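Long-range contacts in ZmpA Glycopeptidase (Clostridium perfringens, PDB 6XSX), which forms the M60 peptidase (catalytic) module of a larger metalloprotease, a glycopeptidase that probably cleaves glycosylated proteins: residues Ala54-Gly58 with Thr101-Lys105; Lys71-Lys75 with Ser123-Thr127; Asn254-Thr260 with Glu282-Asn286; Trp356-Tyr361 with Leu431-Asp436. One frame throughout, in Å; residues are numbered along the deposited sequence.

Interaction 1: Ala54-Gly58 with Thr101-Lys105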
loop_
_atom_site.group_PDB
_atom_site.type_symbol
_atom_site.label_atom_id
_atom_site.label_comp_id
_atom_site.label_asym_id
_atom_site.label_seq_id
_atom_site.Cartn_x
_atom_site.Cartn_y
_atom_site.Cartn_z
ATOM N N ALA A 54 18.565 -19.591 -14.146
ATOM C CA ALA A 54 19.543 -18.530 -13.983
ATOM C C ALA A 54 20.490 -18.532 -15.177
ATOM O O ALA A 54 20.778 -19.586 -15.736
ATOM C CB ALA A 54 20.315 -18.721 -12.701
ATOM N N VAL A 55 20.979 -17.339 -15.531
ATOM C CA VAL A 55 21.957 -17.180 -16.595
ATOM C C VAL A 55 22.981 -16.123 -16.182
ATOM O O VAL A 55 22.709 -15.290 -15.314
ATOM C CB VAL A 55 21.274 -16.805 -17.928
ATOM C CG1 VAL A 55 20.540 -17.991 -18.545
ATOM C CG2 VAL A 55 20.328 -15.620 -17.760
ATOM N N LYS A 56 24.153 -16.185 -16.828
ATOM C CA LYS A 56 25.193 -15.176 -16.753
ATOM C C LYS A 56 25.093 -14.286 -17.986
ATOM O O LYS A 56 24.866 -14.788 -19.086
ATOM C CB LYS A 56 26.572 -15.848 -16.775
ATOM C CG LYS A 56 26.848 -16.804 -15.628
ATOM C CD LYS A 56 28.181 -17.505 -15.734
ATOM C CE LYS A 56 28.363 -18.515 -14.616
ATOM N NZ LYS A 56 29.746 -19.042 -14.566
ATOM N N SER A 57 25.300 -12.971 -17.800
ATOM C CA SER A 57 25.397 -12.058 -18.927
ATOM C C SER A 57 26.451 -12.583 -19.900
ATOM O O SER A 57 27.511 -13.022 -19.472
ATOM C CB SER A 57 25.692 -10.639 -18.475
ATOM O OG SER A 57 24.519 -10.027 -17.922
ATOM N N GLY A 58 26.144 -12.548 -21.203
ATOM C CA GLY A 58 27.121 -12.943 -22.207
ATOM C C GLY A 58 27.118 -14.442 -22.505
ATOM O O GLY A 58 27.834 -14.887 -23.400
ATOM N N THR A 101 22.068 -14.625 -26.937
ATOM C CA THR A 101 23.117 -14.106 -26.068
ATOM C C THR A 101 22.457 -13.295 -24.955
ATOM O O THR A 101 21.720 -12.346 -25.220
ATOM C CB THR A 101 24.176 -13.316 -26.856
ATOM O OG1 THR A 101 24.729 -14.214 -27.819
ATOM C CG2 THR A 101 25.306 -12.784 -25.997
ATOM N N ILE A 102 22.704 -13.699 -23.705
ATOM C CA ILE A 102 22.117 -12.991 -22.577
ATOM C C ILE A 102 22.733 -11.595 -22.503
ATOM O O ILE A 102 23.947 -11.454 -22.535
ATOM C CB ILE A 102 22.279 -13.797 -21.268
ATOM C CG1 ILE A 102 21.555 -15.146 -21.362
ATOM C CG2 ILE A 102 21.812 -12.979 -20.064
ATOM C CD1 ILE A 102 20.075 -15.039 -21.738
ATOM N N PRO A 103 21.934 -10.509 -22.427
ATOM C CA PRO A 103 22.502 -9.162 -22.388
ATOM C C PRO A 103 23.129 -8.814 -21.036
ATOM O O PRO A 103 23.062 -9.588 -20.073
ATOM C CB PRO A 103 21.281 -8.276 -22.680
ATOM C CG PRO A 103 20.116 -9.062 -22.106
ATOM C CD PRO A 103 20.463 -10.513 -22.374
ATOM N N GLU A 104 23.713 -7.613 -20.978
ATOM C CA GLU A 104 24.460 -7.169 -19.815
ATOM C C GLU A 104 24.059 -5.732 -19.483
ATOM O O GLU A 104 24.074 -4.862 -20.352
ATOM C CB GLU A 104 25.958 -7.285 -20.104
ATOM C CG GLU A 104 26.828 -6.927 -18.914
ATOM C CD GLU A 104 28.333 -6.959 -19.155
ATOM O OE1 GLU A 104 28.738 -7.244 -20.300
ATOM O OE2 GLU A 104 29.100 -6.691 -18.195
ATOM N N LYS A 105 23.693 -5.496 -18.217
ATOM C CA LYS A 105 23.360 -4.160 -17.757
ATOM C C LYS A 105 24.653 -3.377 -17.518
ATOM O O LYS A 105 25.684 -3.972 -17.211
ATOM C CB LYS A 105 22.497 -4.237 -16.492
ATOM C CG LYS A 105 21.055 -4.687 -16.698
ATOM C CD LYS A 105 20.287 -3.796 -17.662
ATOM C CE LYS A 105 18.804 -4.087 -17.670
ATOM N NZ LYS A 105 18.021 -2.997 -18.297
HETATM O O HOH W 1 24.013 -7.787 -16.734
#

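Interaction 2: Lys71-Lys75 with Ser123-Thr127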
loop_
_atom_site.group_PDB
_atom_site.type_symbol
_atom_site.label_atom_id
_atom_site.label_comp_id
_atom_site.label_asym_id
_atom_site.label_seq_id
_atom_site.Cartn_x
_atom_site.Cartn_y
_atom_site.Cartn_z
ATOM N N LYS A 71 1.101 -16.856 -35.540
ATOM C CA LYS A 71 0.526 -16.333 -34.308
ATOM C C LYS A 71 1.599 -15.664 -33.452
ATOM O O LYS A 71 2.774 -16.014 -33.528
ATOM C CB LYS A 71 -0.111 -17.461 -33.490
ATOM C CG LYS A 71 -1.380 -18.065 -34.068
ATOM C CD LYS A 71 -2.427 -17.047 -34.456
ATOM C CE LYS A 71 -3.619 -17.704 -35.120
ATOM N NZ LYS A 71 -4.655 -16.699 -35.447
ATOM N N PRO A 72 1.239 -14.691 -32.585
ATOM C CA PRO A 72 2.237 -14.025 -31.744
ATOM C C PRO A 72 2.923 -14.958 -30.742
ATOM O O PRO A 72 2.340 -15.929 -30.266
ATOM C CB PRO A 72 1.455 -12.874 -31.095
ATOM C CG PRO A 72 0.007 -13.336 -31.134
ATOM C CD PRO A 72 -0.118 -14.140 -32.412
ATOM N N THR A 73 4.190 -14.658 -30.459
ATOM C CA THR A 73 5.049 -15.500 -29.646
ATOM C C THR A 73 5.231 -14.856 -28.276
ATOM O O THR A 73 5.246 -13.626 -28.170
ATOM C CB THR A 73 6.427 -15.651 -30.298
ATOM O OG1 THR A 73 6.976 -14.350 -30.529
ATOM C CG2 THR A 73 6.381 -16.454 -31.582
ATOM N N PRO A 74 5.391 -15.670 -27.204
ATOM C CA PRO A 74 5.723 -15.152 -25.876
ATOM C C PRO A 74 7.133 -14.565 -25.899
ATOM O O PRO A 74 7.871 -14.732 -26.872
ATOM C CB PRO A 74 5.697 -16.395 -24.971
ATOM C CG PRO A 74 5.954 -17.561 -25.923
ATOM C CD PRO A 74 5.304 -17.141 -27.224
ATOM N N LYS A 75 7.471 -13.871 -24.810
ATOM C CA LYS A 75 8.756 -13.223 -24.632
ATOM C C LYS A 75 9.452 -13.821 -23.408
ATOM O O LYS A 75 8.802 -14.348 -22.498
ATOM C CB LYS A 75 8.535 -11.710 -24.523
ATOM C CG LYS A 75 8.087 -11.076 -25.838
ATOM C CD LYS A 75 7.079 -9.950 -25.739
ATOM C CE LYS A 75 6.437 -9.593 -27.069
ATOM N NZ LYS A 75 7.399 -9.596 -28.204
ATOM N N SER A 123 6.912 -13.780 -20.265
ATOM C CA SER A 123 5.830 -12.831 -20.428
ATOM C C SER A 123 5.074 -13.236 -21.686
ATOM O O SER A 123 5.697 -13.410 -22.738
ATOM C CB SER A 123 6.375 -11.437 -20.546
ATOM O OG SER A 123 5.338 -10.535 -20.883
ATOM N N ASN A 124 3.755 -13.429 -21.554
ATOM C CA ASN A 124 2.945 -13.864 -22.678
ATOM C C ASN A 124 1.709 -12.979 -22.774
ATOM O O ASN A 124 0.609 -13.417 -22.442
ATOM C CB ASN A 124 2.551 -15.339 -22.579
ATOM C CG ASN A 124 1.999 -15.872 -23.884
ATOM O OD1 ASN A 124 2.376 -15.398 -24.954
ATOM N ND2 ASN A 124 1.093 -16.832 -23.805
ATOM N N PRO A 125 1.853 -11.716 -23.240
ATOM C CA PRO A 125 0.796 -10.713 -23.092
ATOM C C PRO A 125 -0.241 -10.729 -24.220
ATOM O O PRO A 125 -0.527 -9.700 -24.831
ATOM C CB PRO A 125 1.635 -9.422 -23.026
ATOM C CG PRO A 125 2.763 -9.692 -24.015
ATOM C CD PRO A 125 3.050 -11.179 -23.907
ATOM N N TYR A 126 -0.813 -11.911 -24.478
ATOM C CA TYR A 126 -1.785 -12.101 -25.545
ATOM C C TYR A 126 -2.960 -12.921 -25.029
ATOM O O TYR A 126 -2.818 -13.715 -24.099
ATOM C CB TYR A 126 -1.135 -12.790 -26.752
ATOM C CG TYR A 126 0.049 -12.035 -27.297
ATOM C CD1 TYR A 126 -0.124 -10.921 -28.108
ATOM C CD2 TYR A 126 1.343 -12.416 -26.974
ATOM C CE1 TYR A 126 0.961 -10.209 -28.599
ATOM C CE2 TYR A 126 2.436 -11.707 -27.444
ATOM C CZ TYR A 126 2.244 -10.602 -28.253
ATOM O OH TYR A 126 3.329 -9.914 -28.707
ATOM N N THR A 127 -4.112 -12.743 -25.676
ATOM C CA THR A 127 -5.308 -13.505 -25.349
ATOM C C THR A 127 -5.360 -14.784 -26.183
ATOM O O THR A 127 -4.698 -14.894 -27.217
ATOM C CB THR A 127 -6.562 -12.669 -25.613
ATOM O OG1 THR A 127 -6.689 -12.550 -27.031
ATOM C CG2 THR A 127 -6.508 -11.295 -24.973
HETATM O O HOH W 2 5.405 -11.284 -29.429
#

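Interaction 3: Asn254-Thr260 with Glu282-Asn286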
loop_
_atom_site.group_PDB
_atom_site.type_symbol
_atom_site.label_atom_id
_atom_site.label_comp_id
_atom_site.label_asym_id
_atom_site.label_seq_id
_atom_site.Cartn_x
_atom_site.Cartn_y
_atom_site.Cartn_z
ATOM N N ASN A 254 11.196 2.308 -3.111
ATOM C CA ASN A 254 10.566 2.946 -4.263
ATOM C C ASN A 254 9.474 2.068 -4.887
ATOM O O ASN A 254 9.238 0.931 -4.452
ATOM C CB ASN A 254 11.590 3.436 -5.293
ATOM C CG ASN A 254 12.222 2.317 -6.091
ATOM O OD1 ASN A 254 11.953 1.140 -5.856
ATOM N ND2 ASN A 254 13.057 2.681 -7.052
ATOM N N ALA A 255 8.833 2.630 -5.929
ATOM C CA ALA A 255 7.644 2.058 -6.546
ATOM C C ALA A 255 7.490 2.513 -7.996
ATOM O O ALA A 255 8.036 3.534 -8.400
ATOM C CB ALA A 255 6.426 2.424 -5.737
ATOM N N GLY A 256 6.696 1.745 -8.751
ATOM C CA GLY A 256 6.407 1.964 -10.158
ATOM C C GLY A 256 6.244 0.635 -10.893
ATOM O O GLY A 256 6.902 -0.347 -10.552
ATOM N N ASN A 257 5.329 0.605 -11.868
ATOM C CA ASN A 257 5.228 -0.504 -12.806
ATOM C C ASN A 257 4.877 -1.810 -12.087
ATOM O O ASN A 257 5.260 -2.897 -12.527
ATOM C CB ASN A 257 6.488 -0.611 -13.674
ATOM C CG ASN A 257 6.715 0.625 -14.520
ATOM O OD1 ASN A 257 5.919 0.922 -15.411
ATOM N ND2 ASN A 257 7.767 1.368 -14.220
ATOM N N GLY A 258 4.137 -1.698 -10.981
ATOM C CA GLY A 258 3.750 -2.856 -10.192
ATOM C C GLY A 258 4.946 -3.525 -9.520
ATOM O O GLY A 258 4.942 -4.733 -9.300
ATOM N N ILE A 259 5.964 -2.724 -9.199
ATOM C CA ILE A 259 7.162 -3.221 -8.540
ATOM C C ILE A 259 7.398 -2.390 -7.281
ATOM O O ILE A 259 7.397 -1.161 -7.348
ATOM C CB ILE A 259 8.370 -3.151 -9.504
ATOM C CG1 ILE A 259 8.203 -4.108 -10.690
ATOM C CG2 ILE A 259 9.681 -3.388 -8.764
ATOM C CD1 ILE A 259 8.963 -3.705 -11.950
ATOM N N THR A 260 7.613 -3.077 -6.148
ATOM C CA THR A 260 8.201 -2.462 -4.965
ATOM C C THR A 260 9.693 -2.798 -4.908
ATOM O O THR A 260 10.087 -3.961 -4.991
ATOM C CB THR A 260 7.519 -2.936 -3.673
ATOM O OG1 THR A 260 6.214 -2.358 -3.607
ATOM C CG2 THR A 260 8.315 -2.590 -2.429
ATOM N N GLU A 282 4.782 1.957 -0.748
ATOM C CA GLU A 282 5.176 1.652 -2.117
ATOM C C GLU A 282 4.060 0.930 -2.861
ATOM O O GLU A 282 3.827 1.211 -4.029
ATOM C CB GLU A 282 6.460 0.821 -2.176
ATOM C CG GLU A 282 7.655 1.520 -1.546
ATOM C CD GLU A 282 7.806 2.992 -1.890
ATOM O OE1 GLU A 282 7.584 3.347 -3.058
ATOM O OE2 GLU A 282 8.131 3.788 -0.978
ATOM N N MET A 283 3.390 -0.019 -2.200
ATOM C CA MET A 283 2.306 -0.714 -2.875
ATOM C C MET A 283 1.212 0.304 -3.214
ATOM O O MET A 283 0.630 0.256 -4.299
ATOM C CB MET A 283 1.737 -1.850 -2.014
ATOM C CG MET A 283 0.596 -2.597 -2.684
ATOM S SD MET A 283 0.251 -4.206 -1.913
ATOM C CE MET A 283 1.738 -5.099 -2.368
ATOM N N GLY A 284 0.980 1.249 -2.287
ATOM C CA GLY A 284 0.026 2.337 -2.467
ATOM C C GLY A 284 0.269 3.146 -3.743
ATOM O O GLY A 284 -0.669 3.423 -4.485
ATOM N N HIS A 285 1.531 3.520 -3.988
ATOM C CA HIS A 285 1.897 4.250 -5.193
ATOM C C HIS A 285 1.507 3.442 -6.426
ATOM O O HIS A 285 1.121 4.014 -7.433
ATOM C CB HIS A 285 3.414 4.461 -5.284
ATOM C CG HIS A 285 3.967 5.603 -4.503
ATOM N ND1 HIS A 285 3.376 6.855 -4.495
ATOM C CD2 HIS A 285 5.087 5.696 -3.749
ATOM C CE1 HIS A 285 4.091 7.665 -3.735
ATOM N NE2 HIS A 285 5.156 6.976 -3.270
ATOM N N ASN A 286 1.654 2.115 -6.348
ATOM C CA ASN A 286 1.437 1.256 -7.501
ATOM C C ASN A 286 -0.054 1.096 -7.783
ATOM O O ASN A 286 -0.447 0.812 -8.916
ATOM C CB ASN A 286 2.145 -0.094 -7.345
ATOM C CG ASN A 286 3.574 -0.052 -7.847
ATOM O OD1 ASN A 286 3.831 0.414 -8.957
ATOM N ND2 ASN A 286 4.507 -0.540 -7.045
#

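Interaction 4: Trp356-Tyr361 with Leu431-Asp436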
loop_
_atom_site.group_PDB
_atom_site.type_symbol
_atom_site.label_atom_id
_atom_site.label_comp_id
_atom_site.label_asym_id
_atom_site.label_seq_id
_atom_site.Cartn_x
_atom_site.Cartn_y
_atom_site.Cartn_z
ATOM N N TRP A 356 -8.964 10.039 5.759
ATOM C CA TRP A 356 -8.682 9.009 6.746
ATOM C C TRP A 356 -9.758 9.006 7.838
ATOM O O TRP A 356 -10.222 7.945 8.261
ATOM C CB TRP A 356 -7.269 9.187 7.316
ATOM C CG TRP A 356 -6.912 8.160 8.349
ATOM C CD1 TRP A 356 -6.543 8.387 9.643
ATOM C CD2 TRP A 356 -6.923 6.731 8.180
ATOM N NE1 TRP A 356 -6.290 7.201 10.278
ATOM C CE2 TRP A 356 -6.533 6.167 9.413
ATOM C CE3 TRP A 356 -7.216 5.871 7.111
ATOM C CZ2 TRP A 356 -6.433 4.788 9.603
ATOM C CZ3 TRP A 356 -7.122 4.505 7.302
ATOM C CH2 TRP A 356 -6.734 3.973 8.533
ATOM N N GLN A 357 -10.152 10.206 8.285
ATOM C CA GLN A 357 -11.181 10.369 9.304
ATOM C C GLN A 357 -12.499 9.735 8.862
ATOM O O GLN A 357 -13.158 9.072 9.662
ATOM C CB GLN A 357 -11.408 11.848 9.619
ATOM C CG GLN A 357 -10.251 12.497 10.356
ATOM C CD GLN A 357 -10.572 13.909 10.773
ATOM O OE1 GLN A 357 -11.069 14.708 9.984
ATOM N NE2 GLN A 357 -10.281 14.226 12.028
ATOM N N LEU A 358 -12.894 9.973 7.604
ATOM C CA LEU A 358 -14.118 9.390 7.067
ATOM C C LEU A 358 -14.015 7.866 7.051
ATOM O O LEU A 358 -15.021 7.192 7.239
ATOM C CB LEU A 358 -14.410 9.943 5.666
ATOM C CG LEU A 358 -14.684 11.448 5.592
ATOM C CD1 LEU A 358 -14.837 11.922 4.148
ATOM C CD2 LEU A 358 -15.905 11.843 6.418
ATOM N N GLN A 359 -12.796 7.339 6.848
ATOM C CA GLN A 359 -12.553 5.903 6.796
ATOM C C GLN A 359 -12.547 5.311 8.208
ATOM O O GLN A 359 -12.978 4.179 8.411
ATOM C CB GLN A 359 -11.241 5.597 6.070
ATOM C CG GLN A 359 -10.874 4.118 6.029
ATOM C CD GLN A 359 -11.811 3.278 5.187
ATOM O OE1 GLN A 359 -12.571 3.781 4.365
ATOM N NE2 GLN A 359 -11.775 1.978 5.401
ATOM N N LEU A 360 -12.067 6.082 9.184
ATOM C CA LEU A 360 -12.157 5.659 10.576
ATOM C C LEU A 360 -13.635 5.565 10.970
ATOM O O LEU A 360 -14.039 4.637 11.666
ATOM C CB LEU A 360 -11.412 6.668 11.461
ATOM C CG LEU A 360 -9.881 6.622 11.408
ATOM C CD1 LEU A 360 -9.292 7.866 12.067
ATOM C CD2 LEU A 360 -9.350 5.384 12.118
ATOM N N TYR A 361 -14.441 6.526 10.497
ATOM C CA TYR A 361 -15.850 6.619 10.852
ATOM C C TYR A 361 -16.629 5.459 10.242
ATOM O O TYR A 361 -17.488 4.885 10.905
ATOM C CB TYR A 361 -16.435 7.971 10.436
ATOM C CG TYR A 361 -17.934 8.075 10.587
ATOM C CD1 TYR A 361 -18.529 8.085 11.842
ATOM C CD2 TYR A 361 -18.762 8.143 9.478
ATOM C CE1 TYR A 361 -19.904 8.175 11.994
ATOM C CE2 TYR A 361 -20.139 8.231 9.607
ATOM C CZ TYR A 361 -20.712 8.252 10.870
ATOM O OH TYR A 361 -22.066 8.322 11.014
ATOM N N LEU A 431 -17.550 14.887 12.532
ATOM C CA LEU A 431 -16.716 13.828 11.989
ATOM C C LEU A 431 -15.248 14.249 12.007
ATOM O O LEU A 431 -14.371 13.390 12.022
ATOM C CB LEU A 431 -17.185 13.493 10.570
ATOM C CG LEU A 431 -18.625 12.991 10.426
ATOM C CD1 LEU A 431 -18.946 12.776 8.957
ATOM C CD2 LEU A 431 -18.856 11.701 11.209
ATOM N N TRP A 432 -14.985 15.564 12.040
ATOM C CA TRP A 432 -13.614 16.061 12.021
ATOM C C TRP A 432 -12.900 15.823 13.351
ATOM O O TRP A 432 -11.721 16.147 13.471
ATOM C CB TRP A 432 -13.546 17.539 11.616
ATOM C CG TRP A 432 -14.578 18.382 12.303
ATOM C CD1 TRP A 432 -14.425 19.088 13.460
ATOM C CD2 TRP A 432 -15.942 18.581 11.889
ATOM N NE1 TRP A 432 -15.591 19.726 13.790
ATOM C CE2 TRP A 432 -16.541 19.434 12.846
ATOM C CE3 TRP A 432 -16.713 18.126 10.808
ATOM C CZ2 TRP A 432 -17.874 19.842 12.748
ATOM C CZ3 TRP A 432 -18.032 18.520 10.719
ATOM C CH2 TRP A 432 -18.603 19.369 11.675
ATOM N N TYR A 433 -13.595 15.257 14.345
ATOM C CA TYR A 433 -12.931 14.889 15.591
ATOM C C TYR A 433 -12.409 13.449 15.534
ATOM O O TYR A 433 -11.770 12.997 16.482
ATOM C CB TYR A 433 -13.847 15.084 16.806
ATOM C CG TYR A 433 -14.167 16.510 17.201
ATOM C CD1 TYR A 433 -13.339 17.567 16.847
ATOM C CD2 TYR A 433 -15.281 16.802 17.975
ATOM C CE1 TYR A 433 -13.633 18.874 17.203
ATOM C CE2 TYR A 433 -15.589 18.104 18.345
ATOM C CZ TYR A 433 -14.760 19.144 17.960
ATOM O OH TYR A 433 -15.047 20.431 18.316
ATOM N N ALA A 434 -12.673 12.722 14.432
ATOM C CA ALA A 434 -12.196 11.350 14.314
ATOM C C ALA A 434 -10.678 11.314 14.467
ATOM O O ALA A 434 -9.984 12.203 13.971
ATOM C CB ALA A 434 -12.605 10.733 12.992
ATOM N N ASN A 435 -10.189 10.277 15.157
ATOM C CA ASN A 435 -8.762 10.046 15.341
ATOM C C ASN A 435 -8.527 8.570 15.660
ATOM O O ASN A 435 -9.475 7.822 15.893
ATOM C CB ASN A 435 -8.156 11.014 16.366
ATOM C CG ASN A 435 -8.610 10.737 17.782
ATOM O OD1 ASN A 435 -8.112 9.813 18.414
ATOM N ND2 ASN A 435 -9.557 11.519 18.285
ATOM N N ASP A 436 -7.251 8.165 15.664
ATOM C CA ASP A 436 -6.828 6.782 15.785
ATOM C C ASP A 436 -7.331 6.109 17.061
ATOM O O ASP A 436 -7.416 4.881 17.086
ATOM C CB ASP A 436 -5.310 6.626 15.602
ATOM C CG ASP A 436 -4.826 6.980 14.204
ATOM O OD1 ASP A 436 -5.645 6.992 13.282
ATOM O OD2 ASP A 436 -3.640 7.267 14.056
#

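Interaction 1: Ala54-Gly58 with Thr101-Lys105
Ser57 and Gly58 hook onto the backbone of Ile102 and Pro103. The hydroxyl OG of Ser57 donates to Pro103 O at 2.6 Å, coming in 18° out of that carbonyl's plane. The next residue adds a backbone bond, Gly58 N to Ile102 O at 2.8 Å. Ser57 OG is used a second time as an acceptor: a water gives it a proton and itself takes the N-H of Lys105, so the serine bridges to both sides of Glu104. A chi1 of -76° sets OG beside the serine's own backbone N and within reach of Pro103 O; separately, Ser57 CB lies 3.7 Å from Glu104 CB. Deeper in, Val55 CG2 meets Ile102 CG2 at 3.8 Å, the two side chains crossing at about a right angle. The place is where two sheets come together: strand 49-56 of the mixed sheet runs out here, as does strand 96-101 at the edge of the four-stranded antiparallel sheet, and the chain directions lie nearly perpendicular. Phe78 from strand 75-80 and Ile61 from strand 60-66 both press on Val55 and Ile102. On the outer side, Glu104 pairs with Lys116, while the ammonium group of Lys56 forms a salt bridge with Asp172.

Interaction 2: Lys71-Lys75 with Ser123-Thr127
Tyr126 lays its ring beneath Pro72 and reaches along the segment 71-75 with its hydroxyl. Starting at CB, chi1 of -57° turns CG beside the tyrosine's own backbone N, which aims the ring across the gap. Pro72 CB sits over the ring centre, 3.7 Å from the centroid and 11° off the normal, a clear CH-pi contact, and Pro72 CG leans over the CG-CD1 side. Toward CD2, the amide oxygen OD1 of Asn124 lies in the ring plane at the edge; that amide is held by Gln131 on OD1 and by the carbonyl of Gln28 on ND2. Farther out, CE2 comes 3.5 Å from Thr73 O. At the tip, OH touches Lys75 CE at 3.5 Å and shares a water with Thr73 O and Lys75 NZ, 2.6 Å from OH. Lys75 also forms an antiparallel hydrogen-bonded pair with Ser123, at the end of the ladder between strands 75-80 and 117-123: Lys75 N to Ser123 O is 2.8 Å, Ser123 N to Lys75 O 3.0 Å. Next to this pair, Pro74 CB packs on Asn124 OD1 at 3.5 Å. Continued in register, the next hydrogen-bonded pair would be Thr73 with Pro125, and Pro125 has no N-H to give. The chains part instead, and a ring face, a proline and one water with three protein partners take over from the backbone bonds.

Interaction 3: Asn254-Thr260 with Glu282-Asn286
Asn286 presses its amide into the turn 256-259, and this is the close-fitted part of the contact. Its OD1 accepts Gly258 N at 2.9 Å, with the donor well above the carbonyl plane, 67° out of it. Its ND2 donates to Ile259 O at 3.0 Å; that oxygen lies almost in the amide plane, but is itself struck from above its own carbonyl. ND2 also bonds Tyr240 OH, a hydroxyl shared with Thr260 OG1, so three partners fix the rotation of the buried amide. The turn is type I', closing a tight hairpin between strand 254-256, the outer edge of the mixed sheet, and strand 259-262. The axis of the helical segment 282-286 passes alongside that of strand 254-256, at 18° to it. Glu282 and His285 on this helix match an HExxH pattern together with His281, consistent with a zinc peptidase's active-site helix, though no metal is bound to them here. Glu282 folds back at chi2 (-43°), which brings OE1 against the Asn254 backbone and to 3.1 Å from Ala255 CB, while Thr260 OG1 lies 3.5 Å from Glu282 CB. Toward the more open side the fit is looser. There Ala255 CB rests on His285 CB at 3.7 Å and meets its ring obliquely, and Asn257 turns from the helix toward Asn44 and Gln46.

Interaction 4: Trp356-Tyr361 with Leu431-Asp436
Gln357 supplies two of the three hydrogen bonds between helix 347-361 and the loop 431-436. Its chain runs extended beyond CG (chi2 -174°), carrying NE2 between two carbonyls: Ala434 O at 2.8 Å, met on a lone pair in the carbonyl plane, and Trp432 O, also at 2.8 Å but approached from above its plane. The third bond is Trp356 NE1 to Asp436 OD1, 3.1 Å and nearly straight at 170°; the carboxylate oxygen lies in the indole plane, with the two groups turned 77° against each other.

Aromatic contact comes from Leu431, whose CD2 stands over the centre of the Tyr361 ring, 3.6 Å from the centroid, a CH-pi arrangement. Plain apolar contacts fill in around it. Leu431 sends its other methyl, CD1, to Leu358 CD2 at 4.1 Å, Ala434 CB packs on Gln357 CB at 3.7 Å, and Leu360 CD1 lies against the backbone of Asn435. Together they seat the short 3-10 segment 431-433, and the loop leading to helix 437-440, on the flank of the helix.

The polar groups buried here are well provided for. Gln357 OE1 takes His409, and Asp436 OD2 receives Ser314, Thr317 and Trp322; with Trp356 on OD1, the carboxylate is surrounded by neutral donors that would probably spread and stabilise a negative charge.

All four segments of interactions 1 and 2 fall between residues 54 and 127 and alternate along the chain; their centres are 22 Å apart. Strand 75-80, whose first residue belongs to interaction 2, also carries Phe78, which packs into interaction 1. Interaction 3 shares the mixed sheet with interaction 1, at the far edge of it, with centres about 26 Å apart. It alone includes residues of the HExxH pattern, so the probable active site lies there, near the middle of the chain. Interaction 4, among helices, is about 26 Å from interaction 3 and 52 Å from interaction 1 between centres, across the chain's centre from the latter. None of the four contacts touches another.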